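Local coordinates for protein putative hexose oxidase (Nonomuraea sp. ATCC 39727, PDB 5AWV) that binds FAD covalently and probably oxidises a sugar of the glycopeptide antibiotic teicoplanin, with which it forms a complex, at residues F257-M262 / E385-M390; A363-A368 / T443-L448; L424-I429 / D451-T456. One frame throughout, in Å; residues are numbered along the deposited sequence.

Interaction 1: residues F257-M262 / E385-M390; sequences FDWAGM and ENMTHM
W259 reaches across to M387 of helix 377-387. The six-membered part of the indole does the touching. Its CH2 lies 3.9 Å from CB of M387, and its CZ2 lies 4.1 Å from CE of the same methionine. The two side chains cross at about a right angle. M387 bends at both chi2 (-51°) and chi3 (-61°), and this folds its methyl back toward the ring. Both ends of the methionine side chain therefore border one indole. T388 adds a lighter contact, with its CG2 4.4 Å from CZ3 of W259. The contact is small and apolar, with no hydrogen bond between the segments.

The polar ends are held elsewhere. NE1 of W259 donates to the carbonyl of G298, at the end of strand 291-298, which helps hold the indole's orientation, and OG1 of T388 is bonded to the carbonyl of Y384. W259 also begins a type I beta turn that ends at M262, closed by M262 N to W259 O at 2.8 Å. Overlapping its start, D258 OD1 accepts from A260 N at 3.0 Å in an Asx turn.

This is plain packing away from the annotated sites. It joins the loop between strand 249-257 and helix 264-280 to helix 377-387. W259 also packs on I297 of strand 291-298 and the ring of F309, while M387 touches W444 of helix 438-452.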
loop_
_atom_site.group_PDB
_atom_site.type_symbol
_atom_site.label_atom_id
_atom_site.label_comp_id
_atom_site.label_asym_id
_atom_site.label_seq_id
_atom_site.Cartn_x
_atom_site.Cartn_y
_atom_site.Cartn_z
ATOM N N PHE A 257 18.977 -19.978 5.707
ATOM C CA PHE A 257 20.075 -20.455 4.934
ATOM C C PHE A 257 21.302 -19.745 5.395
ATOM O O PHE A 257 21.224 -18.635 5.900
ATOM C CB PHE A 257 19.863 -20.163 3.457
ATOM C CG PHE A 257 18.583 -20.738 2.937
ATOM C CD1 PHE A 257 18.529 -22.026 2.498
ATOM C CD2 PHE A 257 17.426 -19.986 2.925
ATOM C CE1 PHE A 257 17.338 -22.558 2.027
ATOM C CE2 PHE A 257 16.235 -20.517 2.456
ATOM C CZ PHE A 257 16.197 -21.805 1.984
ATOM N N ASP A 258 22.454 -20.340 5.162
ATOM C CA ASP A 258 23.689 -19.745 5.645
ATOM C C ASP A 258 24.530 -19.475 4.451
ATOM O O ASP A 258 24.798 -20.360 3.649
ATOM C CB ASP A 258 24.356 -20.713 6.615
ATOM C CG ASP A 258 25.584 -20.129 7.259
ATOM O OD1 ASP A 258 26.052 -19.023 6.885
ATOM O OD2 ASP A 258 26.114 -20.823 8.137
ATOM N N TRP A 259 24.916 -18.241 4.275
ATOM C CA TRP A 259 25.778 -17.883 3.132
ATOM C C TRP A 259 27.138 -18.580 3.175
ATOM O O TRP A 259 27.628 -19.017 2.149
ATOM C CB TRP A 259 26.064 -16.430 3.103
ATOM C CG TRP A 259 24.980 -15.564 2.551
ATOM C CD1 TRP A 259 24.203 -14.691 3.246
ATOM C CD2 TRP A 259 24.616 -15.457 1.173
ATOM N NE1 TRP A 259 23.380 -14.023 2.370
ATOM C CE2 TRP A 259 23.613 -14.474 1.092
ATOM C CE3 TRP A 259 25.085 -16.061 -0.006
ATOM C CZ2 TRP A 259 23.041 -14.104 -0.119
ATOM C CZ3 TRP A 259 24.506 -15.714 -1.229
ATOM C CH2 TRP A 259 23.504 -14.737 -1.276
ATOM N N ALA A 260 27.712 -18.723 4.370
ATOM C CA ALA A 260 29.074 -19.327 4.515
ATOM C C ALA A 260 29.126 -20.706 3.876
ATOM O O ALA A 260 30.009 -21.015 3.105
ATOM C CB ALA A 260 29.496 -19.379 5.978
ATOM N N GLY A 261 28.116 -21.505 4.083
ATOM C CA GLY A 261 28.081 -22.777 3.425
ATOM C C GLY A 261 27.543 -22.835 2.021
ATOM O O GLY A 261 27.480 -23.915 1.488
ATOM N N MET A 262 27.132 -21.713 1.410
ATOM C CA MET A 262 26.408 -21.767 0.116
ATOM C C MET A 262 27.338 -21.646 -1.144
ATOM O O MET A 262 27.807 -20.583 -1.451
ATOM C CB MET A 262 25.326 -20.622 0.137
ATOM C CG MET A 262 24.273 -20.564 -0.994
ATOM S SD MET A 262 23.031 -21.880 -0.926
ATOM C CE MET A 262 22.118 -21.580 0.588
ATOM N N GLU A 385 26.052 -13.440 -8.669
ATOM C CA GLU A 385 27.182 -12.582 -8.885
ATOM C C GLU A 385 27.060 -11.265 -8.147
ATOM O O GLU A 385 27.975 -10.866 -7.439
ATOM C CB GLU A 385 27.437 -12.368 -10.392
ATOM C CG GLU A 385 28.269 -11.141 -10.850
ATOM C CD GLU A 385 29.575 -10.918 -10.114
ATOM O OE1 GLU A 385 30.081 -9.744 -10.069
ATOM O OE2 GLU A 385 30.116 -11.935 -9.575
ATOM N N ASN A 386 25.919 -10.549 -8.293
ATOM C CA ASN A 386 25.778 -9.305 -7.587
ATOM C C ASN A 386 25.609 -9.465 -6.078
ATOM O O ASN A 386 26.111 -8.647 -5.239
ATOM C CB ASN A 386 24.642 -8.487 -8.315
ATOM C CG ASN A 386 25.028 -8.055 -9.677
ATOM O OD1 ASN A 386 25.672 -7.038 -9.830
ATOM N ND2 ASN A 386 24.676 -8.785 -10.687
ATOM N N MET A 387 24.942 -10.536 -5.636
ATOM C CA MET A 387 24.754 -10.727 -4.206
ATOM C C MET A 387 26.064 -11.114 -3.450
ATOM O O MET A 387 26.103 -11.021 -2.234
ATOM C CB MET A 387 23.697 -11.826 -3.928
ATOM C CG MET A 387 22.226 -11.411 -4.125
ATOM S SD MET A 387 21.754 -9.908 -3.274
ATOM C CE MET A 387 22.072 -10.390 -1.586
ATOM N N THR A 388 27.038 -11.659 -4.171
ATOM C CA THR A 388 28.322 -12.011 -3.590
ATOM C C THR A 388 29.366 -10.932 -3.745
ATOM O O THR A 388 30.474 -11.126 -3.259
ATOM C CB THR A 388 28.834 -13.367 -4.150
ATOM O OG1 THR A 388 28.834 -13.390 -5.571
ATOM C CG2 THR A 388 27.991 -14.421 -3.670
ATOM N N HIS A 389 29.019 -9.804 -4.373
ATOM C CA HIS A 389 29.886 -8.645 -4.599
ATOM C C HIS A 389 29.211 -7.349 -4.193
ATOM O O HIS A 389 28.793 -6.516 -4.993
ATOM C CB HIS A 389 30.407 -8.698 -6.013
ATOM C CG HIS A 389 31.267 -9.927 -6.185
ATOM N ND1 HIS A 389 30.846 -11.055 -6.867
ATOM C CD2 HIS A 389 32.452 -10.259 -5.594
ATOM C CE1 HIS A 389 31.776 -12.000 -6.757
ATOM N NE2 HIS A 389 32.767 -11.536 -6.003
ATOM N N MET A 390 29.071 -7.247 -2.886
ATOM C CA MET A 390 28.348 -6.133 -2.269
ATOM C C MET A 390 29.173 -5.477 -1.173
ATOM O O MET A 390 28.703 -5.215 -0.063
ATOM C CB MET A 390 26.936 -6.614 -1.819
ATOM C CG MET A 390 26.813 -7.627 -0.723
ATOM S SD MET A 390 25.110 -8.358 -0.814
ATOM C CE MET A 390 24.270 -7.117 0.072
#

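Interaction 2: residues A363-A368 / T443-L448; sequences ASKTKA and TWVRKL. With N1L (2-amino-2-deoxy-beta-D-glucopyranuronic acid), chain B.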
loop_
_atom_site.group_PDB
_atom_site.type_symbol
_atom_site.label_atom_id
_atom_site.label_comp_id
_atom_site.label_asym_id
_atom_site.label_seq_id
_atom_site.Cartn_x
_atom_site.Cartn_y
_atom_site.Cartn_z
ATOM N N ALA A 363 16.872 5.108 4.392
ATOM C CA ALA A 363 16.769 5.421 3.016
ATOM C C ALA A 363 16.868 4.076 2.211
ATOM O O ALA A 363 17.620 3.225 2.568
ATOM C CB ALA A 363 17.870 6.387 2.677
ATOM N N SER A 364 16.048 3.855 1.195
ATOM C CA SER A 364 16.096 2.626 0.439
ATOM C C SER A 364 15.677 2.844 -0.998
ATOM O O SER A 364 15.064 3.854 -1.340
ATOM C CB SER A 364 15.204 1.584 1.156
ATOM O OG SER A 364 13.842 1.906 0.965
ATOM N N LYS A 365 16.014 1.901 -1.854
ATOM C CA LYS A 365 15.547 1.849 -3.238
ATOM C C LYS A 365 15.171 0.427 -3.549
ATOM O O LYS A 365 15.984 -0.504 -3.346
ATOM C CB LYS A 365 16.659 2.266 -4.183
ATOM C CG LYS A 365 16.425 2.054 -5.654
ATOM C CD LYS A 365 15.457 3.030 -6.150
ATOM C CE LYS A 365 15.301 2.950 -7.647
ATOM N NZ LYS A 365 14.173 3.841 -8.033
ATOM N N THR A 366 13.945 0.234 -4.059
ATOM C CA THR A 366 13.473 -1.032 -4.428
ATOM C C THR A 366 13.101 -0.970 -5.900
ATOM O O THR A 366 12.479 0.009 -6.358
ATOM C CB THR A 366 12.219 -1.422 -3.612
ATOM O OG1 THR A 366 12.513 -1.518 -2.245
ATOM C CG2 THR A 366 11.658 -2.759 -4.074
ATOM N N LYS A 367 13.521 -1.948 -6.652
ATOM C CA LYS A 367 13.189 -2.116 -8.059
ATOM C C LYS A 367 12.419 -3.404 -8.143
ATOM O O LYS A 367 12.570 -4.266 -7.255
ATOM C CB LYS A 367 14.435 -2.109 -8.937
ATOM C CG LYS A 367 15.287 -0.884 -8.715
ATOM C CD LYS A 367 16.604 -0.802 -9.427
ATOM C CE LYS A 367 16.453 -0.868 -10.911
ATOM N NZ LYS A 367 15.891 0.382 -11.507
ATOM N N ALA A 368 11.606 -3.602 -9.157
ATOM C CA ALA A 368 10.648 -4.766 -9.135
ATOM C C ALA A 368 10.333 -5.339 -10.516
ATOM O O ALA A 368 10.512 -4.687 -11.548
ATOM C CB ALA A 368 9.327 -4.269 -8.488
ATOM N N THR A 443 24.010 2.451 -7.331
ATOM C CA THR A 443 24.802 1.784 -8.341
ATOM C C THR A 443 24.675 0.264 -8.307
ATOM O O THR A 443 24.518 -0.372 -9.343
ATOM C CB THR A 443 26.299 2.225 -8.238
ATOM O OG1 THR A 443 26.383 3.624 -8.591
ATOM C CG2 THR A 443 27.148 1.425 -9.188
ATOM N N TRP A 444 24.775 -0.267 -7.109
ATOM C CA TRP A 444 24.741 -1.700 -6.862
ATOM C C TRP A 444 23.373 -2.297 -7.271
ATOM O O TRP A 444 23.283 -3.250 -7.990
ATOM C CB TRP A 444 25.057 -1.931 -5.392
ATOM C CG TRP A 444 25.025 -3.396 -5.106
ATOM C CD1 TRP A 444 26.007 -4.287 -5.367
ATOM C CD2 TRP A 444 23.884 -4.168 -4.632
ATOM N NE1 TRP A 444 25.595 -5.580 -5.048
ATOM C CE2 TRP A 444 24.308 -5.538 -4.567
ATOM C CE3 TRP A 444 22.591 -3.830 -4.188
ATOM C CZ2 TRP A 444 23.440 -6.597 -4.174
ATOM C CZ3 TRP A 444 21.732 -4.876 -3.735
ATOM C CH2 TRP A 444 22.168 -6.247 -3.746
ATOM N N VAL A 445 22.281 -1.702 -6.803
ATOM C CA VAL A 445 20.945 -2.290 -7.109
ATOM C C VAL A 445 20.611 -2.164 -8.597
ATOM O O VAL A 445 20.025 -3.097 -9.200
ATOM C CB VAL A 445 19.886 -1.665 -6.157
ATOM C CG1 VAL A 445 19.446 -0.279 -6.625
ATOM C CG2 VAL A 445 18.714 -2.580 -6.005
ATOM N N ARG A 446 21.031 -1.044 -9.225
ATOM C CA ARG A 446 20.831 -0.839 -10.617
ATOM C C ARG A 446 21.646 -1.808 -11.455
ATOM O O ARG A 446 21.164 -2.293 -12.476
ATOM C CB ARG A 446 21.074 0.605 -11.079
ATOM C CG ARG A 446 20.072 1.568 -10.512
ATOM C CD ARG A 446 20.536 3.001 -10.628
ATOM N NE ARG A 446 19.407 3.890 -10.365
ATOM C CZ ARG A 446 19.508 5.168 -10.037
ATOM N NH1 ARG A 446 20.694 5.766 -9.950
ATOM N NH2 ARG A 446 18.406 5.863 -9.828
ATOM N N LYS A 447 22.842 -2.162 -10.990
ATOM C CA LYS A 447 23.637 -3.153 -11.749
ATOM C C LYS A 447 22.942 -4.519 -11.611
ATOM O O LYS A 447 22.840 -5.214 -12.575
ATOM C CB LYS A 447 25.130 -3.205 -11.277
ATOM C CG LYS A 447 25.991 -4.171 -12.048
ATOM C CD LYS A 447 27.421 -4.266 -11.472
ATOM C CE LYS A 447 28.204 -5.299 -12.306
ATOM N NZ LYS A 447 27.907 -6.681 -11.802
ATOM N N LEU A 448 22.561 -4.897 -10.397
ATOM C CA LEU A 448 21.835 -6.144 -10.131
ATOM C C LEU A 448 20.629 -6.304 -11.082
ATOM O O LEU A 448 20.474 -7.328 -11.794
ATOM C CB LEU A 448 21.407 -6.175 -8.690
ATOM C CG LEU A 448 20.320 -7.191 -8.282
ATOM C CD1 LEU A 448 20.805 -8.595 -8.508
ATOM C CD2 LEU A 448 19.998 -6.985 -6.810
HETATM C C1 N1L B . 9.107 -3.900 2.916
HETATM C C2 N1L B . 10.362 -3.552 1.964
HETATM C C3 N1L B . 9.938 -3.041 0.573
HETATM C C4 N1L B . 9.024 -4.087 -0.030
HETATM C C5 N1L B . 7.722 -4.168 0.813
HETATM C C6 N1L B . 6.660 -5.115 0.196
HETATM N N2 N1L B . 11.278 -2.570 2.541
HETATM O O3 N1L B . 11.124 -2.883 -0.341
HETATM O O4 N1L B . 8.740 -3.794 -1.490
HETATM O O5 N1L B . 8.050 -4.694 2.160
HETATM O O6B N1L B . 6.761 -6.474 0.608
HETATM O O6A N1L B . 6.807 -5.203 -1.164
#
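V445 of helix 438-452 points at strand 363-371 and packs against two lysines, K365 and K367. These three residues bury the most surface here. One methyl serves both lysines. CG1 of V445 lies 3.9 Å from CG of K365 and 4.0 Å from CD of K367.

The lysines meet it differently. K365 crosses the valine at about a right angle and touches it low on its chain, at CG. K367 comes in obliquely and touches it further out. Its CD is also 4.3 Å from CG of R446, so the aliphatic part of the arginine extends the apolar surface. K367 then bends at chi3 (59°) and chi4 (73°), whereas K365 is straight beyond its bend at chi2.

Segments 363-368 and 443-448 run almost parallel, 7° apart in direction, with their axes 9.4 Å apart at closest. The residue between the lysines, T366, points away from the helix into the sugar pocket. Its OG1 is 2.7 Å from O3 of the bound 2-amino-2-deoxy-glucuronic acid. That spacing suits a hydrogen bond, but another acceptor is also within reach of the hydroxyl proton. One side of the strand thus faces the helix and the other faces the ligand.

No polar bond joins the two segments directly. The charged ends are satisfied by acidic residues. D475 pairs with K365 NZ and K367 NZ and so joins the two lysines of the strand, while D477 bridges K367 NZ to R446 NH2 of the helix. The three basic groups gather round these carboxylates, which probably favours their charged forms. The contact therefore combines an aliphatic interior with a salt-bridge network that ties strand to helix through D477.

Interaction 3: residues L424-I429 / D451-T456; sequences LKVNYI and DVYAET. With N1L (2-amino-2-deoxy-beta-D-glucopyranuronic acid), chain B.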
loop_
_atom_site.group_PDB
_atom_site.type_symbol
_atom_site.label_atom_id
_atom_site.label_comp_id
_atom_site.label_asym_id
_atom_site.label_seq_id
_atom_site.Cartn_x
_atom_site.Cartn_y
_atom_site.Cartn_z
ATOM N N LEU A 424 5.203 -15.159 -9.113
ATOM C CA LEU A 424 6.053 -14.486 -8.090
ATOM C C LEU A 424 6.127 -13.023 -8.385
ATOM O O LEU A 424 6.130 -12.614 -9.579
ATOM C CB LEU A 424 7.477 -15.082 -8.166
ATOM C CG LEU A 424 7.616 -16.545 -7.727
ATOM C CD1 LEU A 424 8.899 -17.169 -8.299
ATOM C CD2 LEU A 424 7.606 -16.606 -6.221
ATOM N N LYS A 425 6.309 -12.222 -7.345
ATOM C CA LYS A 425 6.732 -10.901 -7.559
ATOM C C LYS A 425 8.187 -10.914 -7.119
ATOM O O LYS A 425 8.548 -11.548 -6.095
ATOM C CB LYS A 425 5.947 -9.864 -6.791
ATOM C CG LYS A 425 4.392 -9.871 -7.057
ATOM C CD LYS A 425 3.834 -8.440 -6.868
ATOM C CE LYS A 425 2.281 -8.525 -6.893
ATOM N NZ LYS A 425 1.701 -7.185 -7.111
ATOM N N VAL A 426 9.007 -10.217 -7.834
ATOM C CA VAL A 426 10.450 -10.170 -7.408
ATOM C C VAL A 426 10.869 -8.756 -7.109
ATOM O O VAL A 426 10.757 -7.875 -7.990
ATOM C CB VAL A 426 11.386 -10.971 -8.385
ATOM C CG1 VAL A 426 11.262 -10.557 -9.804
ATOM C CG2 VAL A 426 12.889 -10.760 -8.014
ATOM N N ASN A 427 11.476 -8.543 -5.944
ATOM C CA ASN A 427 11.998 -7.286 -5.570
ATOM C C ASN A 427 13.520 -7.305 -5.420
ATOM O O ASN A 427 14.120 -8.295 -4.968
ATOM C CB ASN A 427 11.367 -6.780 -4.262
ATOM C CG ASN A 427 9.925 -6.293 -4.460
ATOM O OD1 ASN A 427 9.443 -6.213 -5.574
ATOM N ND2 ASN A 427 9.254 -5.999 -3.387
ATOM N N TYR A 428 14.100 -6.212 -5.825
ATOM C CA TYR A 428 15.549 -5.924 -5.800
ATOM C C TYR A 428 15.748 -4.706 -4.957
ATOM O O TYR A 428 15.396 -3.581 -5.346
ATOM C CB TYR A 428 16.062 -5.789 -7.253
ATOM C CG TYR A 428 15.688 -6.930 -8.206
ATOM C CD1 TYR A 428 14.502 -6.901 -8.907
ATOM C CD2 TYR A 428 16.517 -8.048 -8.408
ATOM C CE1 TYR A 428 14.151 -7.872 -9.793
ATOM C CE2 TYR A 428 16.155 -9.040 -9.294
ATOM C CZ TYR A 428 14.971 -8.951 -9.982
ATOM O OH TYR A 428 14.597 -9.955 -10.826
ATOM N N ILE A 429 16.323 -4.902 -3.762
ATOM C CA ILE A 429 16.274 -3.979 -2.646
ATOM C C ILE A 429 17.643 -3.566 -2.160
ATOM O O ILE A 429 18.524 -4.391 -2.084
ATOM C CB ILE A 429 15.562 -4.597 -1.449
ATOM C CG1 ILE A 429 14.152 -5.046 -1.843
ATOM C CG2 ILE A 429 15.372 -3.609 -0.278
ATOM C CD1 ILE A 429 13.598 -6.079 -0.916
ATOM N N ASP A 451 21.617 -6.414 -14.834
ATOM C CA ASP A 451 22.280 -7.717 -15.203
ATOM C C ASP A 451 21.211 -8.784 -15.322
ATOM O O ASP A 451 21.155 -9.588 -16.307
ATOM C CB ASP A 451 23.298 -8.151 -14.176
ATOM C CG ASP A 451 24.586 -7.298 -14.192
ATOM O OD1 ASP A 451 24.776 -6.440 -15.065
ATOM O OD2 ASP A 451 25.375 -7.463 -13.277
ATOM N N VAL A 452 20.320 -8.805 -14.348
ATOM C CA VAL A 452 19.223 -9.775 -14.417
ATOM C C VAL A 452 18.424 -9.634 -15.696
ATOM O O VAL A 452 18.152 -10.626 -16.351
ATOM C CB VAL A 452 18.323 -9.673 -13.153
ATOM C CG1 VAL A 452 17.054 -10.481 -13.292
ATOM C CG2 VAL A 452 19.084 -10.120 -11.961
ATOM N N TYR A 453 18.111 -8.384 -16.072
ATOM C CA TYR A 453 17.260 -8.101 -17.211
ATOM C C TYR A 453 18.071 -7.702 -18.458
ATOM O O TYR A 453 17.516 -7.108 -19.390
ATOM C CB TYR A 453 16.158 -7.070 -16.859
ATOM C CG TYR A 453 15.220 -7.621 -15.762
ATOM C CD1 TYR A 453 14.391 -8.731 -16.000
ATOM C CD2 TYR A 453 15.225 -7.079 -14.494
ATOM C CE1 TYR A 453 13.566 -9.245 -15.002
ATOM C CE2 TYR A 453 14.438 -7.647 -13.498
ATOM C CZ TYR A 453 13.620 -8.680 -13.776
ATOM O OH TYR A 453 12.853 -9.189 -12.733
ATOM N N ALA A 454 19.308 -8.218 -18.564
ATOM C CA ALA A 454 20.237 -7.759 -19.623
ATOM C C ALA A 454 19.787 -8.093 -21.035
ATOM O O ALA A 454 19.999 -7.302 -21.973
ATOM C CB ALA A 454 21.687 -8.214 -19.361
ATOM N N GLU A 455 19.083 -9.177 -21.185
ATOM C CA GLU A 455 18.626 -9.585 -22.498
ATOM C C GLU A 455 17.429 -8.731 -23.017
ATOM O O GLU A 455 17.155 -8.720 -24.199
ATOM C CB GLU A 455 18.280 -11.072 -22.514
ATOM C CG GLU A 455 19.486 -12.009 -22.353
ATOM C CD GLU A 455 19.204 -13.465 -22.843
ATOM O OE1 GLU A 455 18.025 -13.935 -22.864
ATOM O OE2 GLU A 455 20.155 -14.169 -23.220
ATOM N N THR A 456 16.738 -7.991 -22.161
ATOM C CA THR A 456 15.603 -7.119 -22.618
ATOM C C THR A 456 15.786 -5.704 -22.109
ATOM O O THR A 456 14.900 -5.113 -21.455
ATOM C CB THR A 456 14.272 -7.646 -22.098
ATOM O OG1 THR A 456 14.335 -7.783 -20.667
ATOM C CG2 THR A 456 13.979 -8.978 -22.738
HETATM C C1 N1L B . 9.107 -3.900 2.916
HETATM C C2 N1L B . 10.362 -3.552 1.964
HETATM C C3 N1L B . 9.938 -3.041 0.573
HETATM C C4 N1L B . 9.024 -4.087 -0.030
HETATM C C5 N1L B . 7.722 -4.168 0.813
HETATM C C6 N1L B . 6.660 -5.115 0.196
HETATM N N2 N1L B . 11.278 -2.570 2.541
HETATM O O3 N1L B . 11.124 -2.883 -0.341
HETATM O O4 N1L B . 8.740 -3.794 -1.490
HETATM O O5 N1L B . 8.050 -4.694 2.160
HETATM O O6B N1L B . 6.761 -6.474 0.608
HETATM O O6A N1L B . 6.807 -5.203 -1.164
#
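Y428 and Y453 meet through their hydroxyls, OH to OH at 2.7 Å, in a hydrogen bond whose donor is not settled. The OH of Y453 comes to the edge of the Y428 ring, near its plane. The rings themselves stand steeply to each other, with planes at 81°, and approach obliquely. Carbon contact backs the bond, with CE1 of Y428 3.7 Å from CE2 of Y453.

Both tyrosines hold CG anti to the carbonyl carbon, with chi1 -51° in Y428 and -62° in Y453. In Y428 this carries the ring out from the strand toward segment 451-456. Y453 starts off across the line between the segments, and the length of its side chain brings the hydroxyl to the strand. That hydroxyl also lies 3.6 Å from CG1 of V426.

V452 fills in beside the pair. Its CG1 is 3.5 Å from OH of Y428 and sits over the centre of the Y453 ring, 3.8 Å above its plane. Its other methyl, CG2, is 4.1 Å from CE2 of Y428. The branched side chain thus contacts both aromatic residues.

N427, between V426 and Y428, points the other way and lines the pocket of the bound amino sugar. Strand 424-432 runs between strands 363-371 and 395-402 in the antiparallel sheet, and V426 and Y428 both touch V398 of the latter. Y449 of helix 438-452 meets the rings of both tyrosines, edge-to-face with Y453. V452 and Y453 also pack on Q379, so the contact lies where helices 377-387 and 438-452 come together over the sheet.

In the fold
From the N terminus, the chain first reaches 257-262, just after strand 249-257. It returns to this turn 123 residues later, when 385-390 closes interaction 1. Segment 363-368 opens interaction 2 inside that loop and finds its partner 443-448 only afterwards, so the two cross. Interaction 3 opens at 424-429, before interaction 2 closes, and ends at 451-456. Those two also cross, while interactions 1 and 3 follow in series. Interactions 2 and 3 share helix 438-452 and neighbouring strands, joined by K367 N to Y428 O. N386 of interaction 1 reaches K447, W444 and D451, tying helix 377-387 to helix 438-452.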